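Local atomic coordinates of methylenetetrahydrofolate--tRNA-(uracil-5-)-methyltransferase TrmFO (Thermus thermophilus, PDB entry 3G5S), a protein that uses FAD and methylenetetrahydrofolate to methylate the uridine at position 54 of tRNA, giving 5-methyluridine. Residues Glu139-Ala142 / Glu143-Lys146; Ala426-Ser429 / Gly430-Pro433; Glu167-Leu171 / Thr172-Arg176; Ser373-Gly376 / Gly377-Tyr381. One frame throughout, in Å; residues are numbered along the deposited sequence.

Contact 1. Residues Glu139-Ala142 / Glu143-Lys146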
loop_
_atom_site.group_PDB
_atom_site.type_symbol
_atom_site.label_atom_id
_atom_site.label_comp_id
_atom_site.label_asym_id
_atom_site.label_seq_id
_atom_site.Cartn_x
_atom_site.Cartn_y
_atom_site.Cartn_z
ATOM N N GLU A 139 -4.923 -10.941 -17.144
ATOM C CA GLU A 139 -4.862 -9.996 -18.241
ATOM C C GLU A 139 -6.251 -9.570 -18.712
ATOM O O GLU A 139 -6.492 -8.390 -18.959
ATOM C CB GLU A 139 -4.073 -10.606 -19.397
ATOM C CG GLU A 139 -4.004 -9.740 -20.639
ATOM C CD GLU A 139 -3.185 -10.389 -21.738
ATOM O OE1 GLU A 139 -2.119 -10.959 -21.422
ATOM O OE2 GLU A 139 -3.608 -10.334 -22.910
ATOM N N ALA A 140 -7.169 -10.527 -18.831
ATOM C CA ALA A 140 -8.507 -10.221 -19.326
ATOM C C ALA A 140 -9.220 -9.221 -18.419
ATOM O O ALA A 140 -9.848 -8.275 -18.899
ATOM C CB ALA A 140 -9.338 -11.495 -19.486
ATOM N N LEU A 141 -9.128 -9.411 -17.107
ATOM C CA LEU A 141 -9.818 -8.489 -16.217
ATOM C C LEU A 141 -9.145 -7.121 -16.206
ATOM O O LEU A 141 -9.821 -6.093 -16.140
ATOM C CB LEU A 141 -9.940 -9.052 -14.805
ATOM C CG LEU A 141 -10.835 -8.219 -13.888
ATOM C CD1 LEU A 141 -12.277 -8.198 -14.377
ATOM C CD2 LEU A 141 -10.757 -8.762 -12.471
ATOM N N ALA A 142 -7.815 -7.099 -16.282
ATOM C CA ALA A 142 -7.108 -5.828 -16.390
ATOM C C ALA A 142 -7.570 -5.066 -17.642
ATOM O O ALA A 142 -7.815 -3.860 -17.597
ATOM C CB ALA A 142 -5.594 -6.046 -16.413
ATOM N N GLU A 143 -7.717 -5.778 -18.755
ATOM C CA GLU A 143 -8.202 -5.145 -19.979
ATOM C C GLU A 143 -9.614 -4.592 -19.795
ATOM O O GLU A 143 -9.935 -3.505 -20.274
ATOM C CB GLU A 143 -8.166 -6.137 -21.142
ATOM C CG GLU A 143 -6.767 -6.453 -21.634
ATOM C CD GLU A 143 -6.065 -5.234 -22.199
ATOM O OE1 GLU A 143 -6.684 -4.504 -23.002
ATOM O OE2 GLU A 143 -4.890 -5.011 -21.847
ATOM N N ALA A 144 -10.461 -5.344 -19.102
ATOM C CA ALA A 144 -11.820 -4.898 -18.838
ATOM C C ALA A 144 -11.839 -3.625 -17.988
ATOM O O ALA A 144 -12.637 -2.714 -18.227
ATOM C CB ALA A 144 -12.621 -6.002 -18.169
ATOM N N LEU A 145 -10.958 -3.564 -16.994
ATOM C CA LEU A 145 -10.867 -2.382 -16.147
ATOM C C LEU A 145 -10.374 -1.165 -16.929
ATOM O O LEU A 145 -10.881 -0.056 -16.752
ATOM C CB LEU A 145 -9.953 -2.653 -14.952
ATOM C CG LEU A 145 -10.594 -3.538 -13.885
ATOM C CD1 LEU A 145 -9.532 -4.104 -12.956
ATOM C CD2 LEU A 145 -11.649 -2.763 -13.108
ATOM N N LYS A 146 -9.387 -1.368 -17.795
ATOM C CA LYS A 146 -8.911 -0.282 -18.641
ATOM C C LYS A 146 -10.012 0.224 -19.571
ATOM O O LYS A 146 -10.154 1.428 -19.770
ATOM C CB LYS A 146 -7.695 -0.723 -19.456
ATOM C CG LYS A 146 -6.456 -0.964 -18.613
ATOM C CD LYS A 146 -5.210 -1.132 -19.462
ATOM C CE LYS A 146 -5.376 -2.205 -20.517
ATOM N NZ LYS A 146 -4.143 -2.351 -21.338
HETATM O O HOH W 1 -3.821 -6.469 -19.472
#

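Contact 2. Residues Ala426-Ser429 / Gly430-Pro433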
loop_
_atom_site.group_PDB
_atom_site.type_symbol
_atom_site.label_atom_id
_atom_site.label_comp_id
_atom_site.label_asym_id
_atom_site.label_seq_id
_atom_site.Cartn_x
_atom_site.Cartn_y
_atom_site.Cartn_z
ATOM N N ALA A 426 -13.993 2.565 18.819
ATOM C CA ALA A 426 -15.184 3.398 18.938
ATOM C C ALA A 426 -15.959 3.425 17.621
ATOM O O ALA A 426 -17.187 3.399 17.602
ATOM C CB ALA A 426 -14.813 4.805 19.379
ATOM N N TRP A 427 -15.231 3.472 16.513
ATOM C CA TRP A 427 -15.861 3.435 15.203
ATOM C C TRP A 427 -16.632 2.124 15.022
ATOM O O TRP A 427 -17.794 2.138 14.615
ATOM C CB TRP A 427 -14.811 3.636 14.117
ATOM C CG TRP A 427 -15.351 3.497 12.734
ATOM C CD1 TRP A 427 -16.103 4.406 12.038
ATOM C CD2 TRP A 427 -15.175 2.374 11.866
ATOM N NE1 TRP A 427 -16.408 3.907 10.790
ATOM C CE2 TRP A 427 -15.851 2.662 10.660
ATOM C CE3 TRP A 427 -14.516 1.150 11.991
ATOM C CZ2 TRP A 427 -15.875 1.772 9.586
ATOM C CZ3 TRP A 427 -14.547 0.263 10.927
ATOM C CH2 TRP A 427 -15.218 0.581 9.740
ATOM N N LEU A 428 -16.004 0.996 15.348
ATOM C CA LEU A 428 -16.681 -0.301 15.232
ATOM C C LEU A 428 -17.963 -0.322 16.047
ATOM O O LEU A 428 -18.992 -0.819 15.599
ATOM C CB LEU A 428 -15.783 -1.435 15.726
ATOM C CG LEU A 428 -14.581 -1.857 14.890
ATOM C CD1 LEU A 428 -13.741 -2.849 15.680
ATOM C CD2 LEU A 428 -15.028 -2.455 13.565
ATOM N N SER A 429 -17.884 0.211 17.259
ATOM C CA SER A 429 -19.008 0.162 18.180
ATOM C C SER A 429 -20.209 0.949 17.671
ATOM O O SER A 429 -21.341 0.696 18.076
ATOM C CB SER A 429 -18.590 0.670 19.562
ATOM O OG SER A 429 -17.669 -0.219 20.164
ATOM N N GLY A 430 -19.958 1.910 16.791
ATOM C CA GLY A 430 -21.019 2.723 16.228
ATOM C C GLY A 430 -21.683 2.152 14.989
ATOM O O GLY A 430 -22.653 2.721 14.496
ATOM N N LEU A 431 -21.173 1.034 14.481
ATOM C CA LEU A 431 -21.733 0.431 13.270
ATOM C C LEU A 431 -23.096 -0.207 13.499
ATOM O O LEU A 431 -23.289 -0.957 14.454
ATOM C CB LEU A 431 -20.798 -0.632 12.714
ATOM C CG LEU A 431 -19.434 -0.180 12.205
ATOM C CD1 LEU A 431 -18.606 -1.404 11.863
ATOM C CD2 LEU A 431 -19.559 0.748 11.001
ATOM N N ASN A 432 -24.028 0.079 12.597
ATOM C CA ASN A 432 -25.359 -0.512 12.643
ATOM C C ASN A 432 -25.790 -0.882 11.229
ATOM O O ASN A 432 -25.957 -0.001 10.381
ATOM C CB ASN A 432 -26.352 0.470 13.260
ATOM C CG ASN A 432 -27.687 -0.169 13.564
ATOM O OD1 ASN A 432 -27.913 -1.338 13.254
ATOM N ND2 ASN A 432 -28.581 0.595 14.177
ATOM N N PRO A 433 -25.971 -2.189 10.961
ATOM C CA PRO A 433 -25.889 -3.312 11.903
ATOM C C PRO A 433 -24.467 -3.549 12.395
ATOM O O PRO A 433 -23.508 -3.242 11.688
ATOM C CB PRO A 433 -26.326 -4.503 11.042
ATOM C CG PRO A 433 -25.906 -4.108 9.669
ATOM C CD PRO A 433 -26.299 -2.663 9.606
#

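Contact 3. Residues Glu167-Leu171 / Thr172-Arg176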
loop_
_atom_site.group_PDB
_atom_site.type_symbol
_atom_site.label_atom_id
_atom_site.label_comp_id
_atom_site.label_asym_id
_atom_site.label_seq_id
_atom_site.Cartn_x
_atom_site.Cartn_y
_atom_site.Cartn_z
ATOM N N GLU A 167 8.424 16.395 8.653
ATOM C CA GLU A 167 9.006 16.980 9.853
ATOM C C GLU A 167 10.446 16.527 10.092
ATOM O O GLU A 167 11.165 17.132 10.882
ATOM C CB GLU A 167 8.137 16.669 11.074
ATOM C CG GLU A 167 8.316 15.268 11.627
ATOM C CD GLU A 167 7.634 15.078 12.969
ATOM O OE1 GLU A 167 6.600 15.737 13.210
ATOM O OE2 GLU A 167 8.129 14.270 13.785
ATOM N N SER A 168 10.869 15.467 9.408
ATOM C CA SER A 168 12.221 14.942 9.583
ATOM C C SER A 168 13.226 15.580 8.627
ATOM O O SER A 168 14.414 15.288 8.700
ATOM C CB SER A 168 12.245 13.417 9.444
ATOM O OG SER A 168 12.117 13.002 8.091
ATOM N N ILE A 169 12.746 16.449 7.740
ATOM C CA ILE A 169 13.613 17.161 6.813
ATOM C C ILE A 169 14.212 18.407 7.466
ATOM O O ILE A 169 13.514 19.160 8.148
ATOM C CB ILE A 169 12.833 17.591 5.554
ATOM C CG1 ILE A 169 12.195 16.378 4.872
ATOM C CG2 ILE A 169 13.746 18.343 4.593
ATOM C CD1 ILE A 169 11.213 16.745 3.766
ATOM N N ASP A 170 15.510 18.609 7.262
ATOM C CA ASP A 170 16.180 19.826 7.701
ATOM C C ASP A 170 16.006 20.881 6.620
ATOM O O ASP A 170 16.740 20.899 5.628
ATOM C CB ASP A 170 17.658 19.544 7.970
ATOM C CG ASP A 170 18.453 20.794 8.299
ATOM O OD1 ASP A 170 17.865 21.888 8.432
ATOM O OD2 ASP A 170 19.690 20.672 8.427
ATOM N N LEU A 171 15.023 21.753 6.813
ATOM C CA LEU A 171 14.645 22.717 5.788
ATOM C C LEU A 171 15.715 23.776 5.522
ATOM O O LEU A 171 15.662 24.471 4.510
ATOM C CB LEU A 171 13.307 23.372 6.133
ATOM C CG LEU A 171 12.118 22.412 6.220
ATOM C CD1 LEU A 171 10.902 23.122 6.791
ATOM C CD2 LEU A 171 11.801 21.803 4.859
ATOM N N THR A 172 16.692 23.895 6.415
ATOM C CA THR A 172 17.750 24.879 6.201
ATOM C C THR A 172 18.678 24.465 5.060
ATOM O O THR A 172 19.528 25.244 4.633
ATOM C CB THR A 172 18.597 25.125 7.470
ATOM O OG1 THR A 172 19.407 23.974 7.743
ATOM C CG2 THR A 172 17.711 25.434 8.676
ATOM N N LYS A 173 18.518 23.239 4.573
ATOM C CA LYS A 173 19.362 22.735 3.498
ATOM C C LYS A 173 18.572 22.509 2.211
ATOM O O LYS A 173 19.054 21.863 1.274
ATOM C CB LYS A 173 20.071 21.452 3.935
ATOM C CG LYS A 173 21.086 21.689 5.047
ATOM C CD LYS A 173 21.716 20.398 5.538
ATOM C CE LYS A 173 22.657 20.660 6.705
ATOM N NZ LYS A 173 23.765 21.587 6.337
ATOM N N CYS A 174 17.361 23.050 2.167
ATOM C CA CYS A 174 16.520 22.941 0.980
ATOM C C CYS A 174 15.946 24.285 0.571
ATOM O O CYS A 174 15.965 25.241 1.337
ATOM C CB CYS A 174 15.336 22.009 1.226
ATOM S SG CYS A 174 15.636 20.551 2.203
ATOM N N PHE A 175 15.410 24.343 -0.643
ATOM C CA PHE A 175 14.635 25.497 -1.075
ATOM C C PHE A 175 13.410 25.055 -1.867
ATOM O O PHE A 175 13.477 24.091 -2.633
ATOM C CB PHE A 175 15.494 26.514 -1.843
ATOM C CG PHE A 175 16.097 25.989 -3.124
ATOM C CD1 PHE A 175 17.314 25.319 -3.121
ATOM C CD2 PHE A 175 15.467 26.212 -4.337
ATOM C CE1 PHE A 175 17.876 24.865 -4.305
ATOM C CE2 PHE A 175 16.021 25.762 -5.516
ATOM C CZ PHE A 175 17.228 25.084 -5.502
ATOM N N ARG A 176 12.287 25.735 -1.643
ATOM C CA ARG A 176 11.053 25.451 -2.366
ATOM C C ARG A 176 11.078 26.190 -3.692
ATOM O O ARG A 176 11.239 27.409 -3.730
ATOM C CB ARG A 176 9.817 25.911 -1.576
ATOM C CG ARG A 176 9.367 25.014 -0.418
ATOM C CD ARG A 176 8.676 23.718 -0.872
ATOM N NE ARG A 176 7.279 23.877 -1.291
ATOM C CZ ARG A 176 6.223 23.682 -0.502
ATOM N NH1 ARG A 176 6.387 23.335 0.767
ATOM N NH2 ARG A 176 4.998 23.837 -0.985
#

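Contact 4. Residues Ser373-Gly376 / Gly377-Tyr381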
loop_
_atom_site.group_PDB
_atom_site.type_symbol
_atom_site.label_atom_id
_atom_site.label_comp_id
_atom_site.label_asym_id
_atom_site.label_seq_id
_atom_site.Cartn_x
_atom_site.Cartn_y
_atom_site.Cartn_z
ATOM N N SER A 373 -7.067 5.952 12.989
ATOM C CA SER A 373 -6.838 4.522 12.879
ATOM C C SER A 373 -5.932 4.257 11.694
ATOM O O SER A 373 -5.890 5.038 10.738
ATOM C CB SER A 373 -8.149 3.746 12.751
ATOM O OG SER A 373 -8.777 3.941 11.505
HETATM N N MSE A 374 -5.205 3.152 11.749
HETATM C CA MSE A 374 -4.314 2.832 10.644
HETATM C C MSE A 374 -5.109 2.472 9.383
HETATM O O MSE A 374 -4.769 2.915 8.285
HETATM C CB MSE A 374 -3.341 1.720 11.023
HETATM C CG MSE A 374 -2.256 1.453 9.989
HETATM SE SE MSE A 374 -1.194 3.033 9.528
HETATM C CE MSE A 374 -0.559 3.494 11.299
ATOM N N LEU A 375 -6.169 1.683 9.516
ATOM C CA LEU A 375 -6.970 1.376 8.332
ATOM C C LEU A 375 -7.572 2.659 7.760
ATOM O O LEU A 375 -7.585 2.860 6.545
ATOM C CB LEU A 375 -8.060 0.347 8.636
ATOM C CG LEU A 375 -8.958 0.014 7.439
ATOM C CD1 LEU A 375 -8.139 -0.416 6.215
ATOM C CD2 LEU A 375 -9.967 -1.053 7.818
ATOM N N GLY A 376 -8.067 3.531 8.631
ATOM C CA GLY A 376 -8.617 4.796 8.190
ATOM C C GLY A 376 -7.588 5.668 7.498
ATOM O O GLY A 376 -7.854 6.271 6.462
ATOM N N GLY A 377 -6.398 5.752 8.077
ATOM C CA GLY A 377 -5.349 6.525 7.445
ATOM C C GLY A 377 -5.003 5.965 6.077
ATOM O O GLY A 377 -4.781 6.716 5.129
ATOM N N LEU A 378 -4.954 4.646 5.966
ATOM C CA LEU A 378 -4.607 4.014 4.707
ATOM C C LEU A 378 -5.647 4.307 3.612
ATOM O O LEU A 378 -5.288 4.737 2.516
ATOM C CB LEU A 378 -4.459 2.525 4.930
ATOM C CG LEU A 378 -4.001 1.701 3.737
ATOM C CD1 LEU A 378 -2.654 2.163 3.201
ATOM C CD2 LEU A 378 -3.963 0.242 4.127
ATOM N N VAL A 379 -6.928 4.089 3.900
ATOM C CA VAL A 379 -7.931 4.275 2.858
ATOM C C VAL A 379 -8.158 5.744 2.534
ATOM O O VAL A 379 -8.484 6.092 1.397
ATOM C CB VAL A 379 -9.256 3.524 3.141
ATOM C CG1 VAL A 379 -8.980 2.039 3.257
ATOM C CG2 VAL A 379 -9.971 4.072 4.375
ATOM N N ARG A 380 -7.974 6.611 3.523
ATOM C CA ARG A 380 -8.107 8.029 3.261
ATOM C C ARG A 380 -6.947 8.534 2.386
ATOM O O ARG A 380 -7.146 9.403 1.537
ATOM C CB ARG A 380 -8.352 8.822 4.559
ATOM C CG ARG A 380 -9.697 8.459 5.189
ATOM C CD ARG A 380 -9.941 9.089 6.547
ATOM N NE ARG A 380 -11.155 8.539 7.148
ATOM C CZ ARG A 380 -12.388 8.974 6.902
ATOM N NH1 ARG A 380 -12.583 10.008 6.091
ATOM N NH2 ARG A 380 -13.428 8.390 7.486
ATOM N N TYR A 381 -5.760 7.947 2.552
ATOM C CA TYR A 381 -4.636 8.210 1.653
ATOM C C TYR A 381 -4.963 7.746 0.223
ATOM O O TYR A 381 -4.752 8.489 -0.739
ATOM C CB TYR A 381 -3.346 7.543 2.161
ATOM C CG TYR A 381 -2.157 7.765 1.254
ATOM C CD1 TYR A 381 -1.307 8.843 1.452
ATOM C CD2 TYR A 381 -1.879 6.899 0.204
ATOM C CE1 TYR A 381 -0.215 9.061 0.632
ATOM C CE2 TYR A 381 -0.791 7.112 -0.637
ATOM C CZ TYR A 381 0.044 8.196 -0.408
ATOM O OH TYR A 381 1.145 8.444 -1.207
#

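Contact 1. Residues Glu139-Ala142 / Glu143-Lys146
L141 lays its branch point over the next turn, with its CG 4.4 Å from CD1 of L145 and its CD1 at the same remove from CB of A144. This is the first part of the alpha-helix 139-149, in a flavoprotein whose parallel sheet and GxGxxG segment are consistent with a Rossmann-type FAD domain. Each carbonyl from E139 to A142 takes the amide four residues on, as between L145 N and L141 O at 2.9 Å. L141 also touches the bound FAD, so a branched, purely apolar side chain suits it, able to face cofactor and helix together. A142 and L145 rest on L154 of strand 154-155. With only a methyl group, A142 suits a buried position close to that strand.

The opposite character appears on the E139-E143-K146 side. CG of E143 passes the carbonyl of E139 at 3.3 Å from its O, and the chain then bends at chi2 (-63°), curling the carboxylate back toward the helix surface. There a water donates to E143 OE2 and, more weakly, to E139 O. E139 stretches out straight, and its carboxylate and that of E143 do not touch; the two like charges are likely to repel mildly.

K146, one turn after E143, leans back with a bend at chi3, and its ammonium group is also weakly bonded to the hydroxyl of Y156. Its NZ forms a salt bridge to OE2 of E143 at 2.8 Å, reaching that oxygen from above the carboxylate, 35° out of its plane.

Contact 2. Residues Ala426-Ser429 / Gly430-Pro433
The amide N of G430 is shared between two carbonyls, bonded to W427 O at 3.1 Å and more weakly to A426 O at 3.2 Å. One residue on, L431 N meets L428 O at 3.1 Å in a much straighter bond (163°). Helix 409-429 is running out here, and its i to i+4 bonding gives way to tighter i to i+3 turns. G430 keeps a right-handed backbone, so this is no Schellman motif. The chain becomes extended at L431 and goes on to a cis peptide before P433.

L431 turns back to cover the helix end. With CG beside its own backbone N (chi1 -65°), its two methyls go to different partners: CD2 lies over one face of the W427 indole, toward the rim and 4.1 Å from CZ2, while CD1 meets CD2 of L428, also at 4.1 Å. Both W427 and L431 also press on L355 of helix 343-361. Cutting L431 back to an alanine is likely to leave that indole face without its methyl cover and to open a gap toward L355.

S429, on the exposed side, suits a helix end, since its hydroxyl bonds back to the carbonyl of S425. Backbone bonds thus finish the helix, and its end is attached to helix 343-361 both by apolar contact of W427 and L431 with L355 and by the bond from R359 to N432 O, so shape and polarity probably both count.

Contact 3. Residues Glu167-Leu171 / Thr172-Arg176
From D170 to C174 the backbone makes two overlapping turns, D170 O receiving K173 N at 3.1 Å and L171 O receiving C174 N at 3.2 Å, each donor standing above the carbonyl plane, with L171 and T172 both at helical angles.

The D170 carboxylate adds an Asx turn. Its OD1 accepts T172 N at 3.1 Å and also the T172 hydroxyl, OG1 giving its proton over 2.7 Å. Both donors come from the same face of the carboxylate, the hydroxyl on the syn side and the amide from farther out of the plane. T172 OG1 can do this because chi1 (71°) sets it between the backbone N and the carbonyl carbon, facing D170. A short acid followed two residues later by a threonine is well matched to such a turn.

K173 runs its aliphatic chain past the other oxygen, with CE 3.4 Å from D170 OD2, while NZ stays farther off at 4.7 Å. Past the turn, C174 SG touches both CG2 of I169 (3.8 Å) and the carbonyl O of D170. C174 also leans on L187 and C189 of strand 187-191, so a small apolar sulfur fits the inner side.

The turn leads from strand 163-165 to 175-176, an outermost strand of the same antiparallel sheet. Two donors on one oxygen, with a lysine nearby, would probably stabilise D170 as the carboxylate and hold its plane against rotation.

Contact 4. Residues Ser373-Gly376 / Gly377-Tyr381
L375 and V379, one turn apart on helix 374-384, lean together at a slant, CD1 of L375 meeting CG1 of V379 at 3.9 Å. With CG opposite its backbone N (chi1 178°) and chi2 at 54°, L375 brings CD1, but not CD2, to V379. The other valine branch, CG2, packs 3.4 Å from L375 O, so the valine's two branches cover the L375 carbonyl as well as its CD1 methyl. V379 also touches L352 of helix 343-361. A glycine here instead of V379 would probably leave L375 CD1 without its mate and open a gap toward L352.

R380 takes another side: its extended chain passes the carbonyl of G376, with CG 3.1 Å from G376 O, and sends NE to the carbonyl of P369. G376 suits its place because a methyl there would clash with the hydroxyl of S373. That serine is the N-cap: its OG accepts G376 N at 3.0 Å, and is also bonded to the carbonyl of P370.

The helix start is further held by E70 of helix 63-74, whose carboxylate takes the amides of selenomethionine M374 and L375. L375 also touches M71 there, while L375 and L378 join V379 on helix 343-361, placing helix 374-384 against both.

In the fold
Along the chain the four come in the order contact 1, contact 3, contact 4, contact 2. Each is local, one continuous run, so none closes a long loop and none nests in or crosses another. Contact 1 starts helix 139-149 beside the FAD, and contact 3 turns the chain toward an outer strand of the antiparallel sheet; they lie on opposite sides of the chain's centre, about 42 Å apart between centres. Contact 4 opens helix 374-384, and contact 2 lies at the end of the next helix, 409-429. These two are neighbours, about 6 Å apart at their nearest atoms, joined indirectly through helix 343-361 and the loop residues P369 and P370, which touch both.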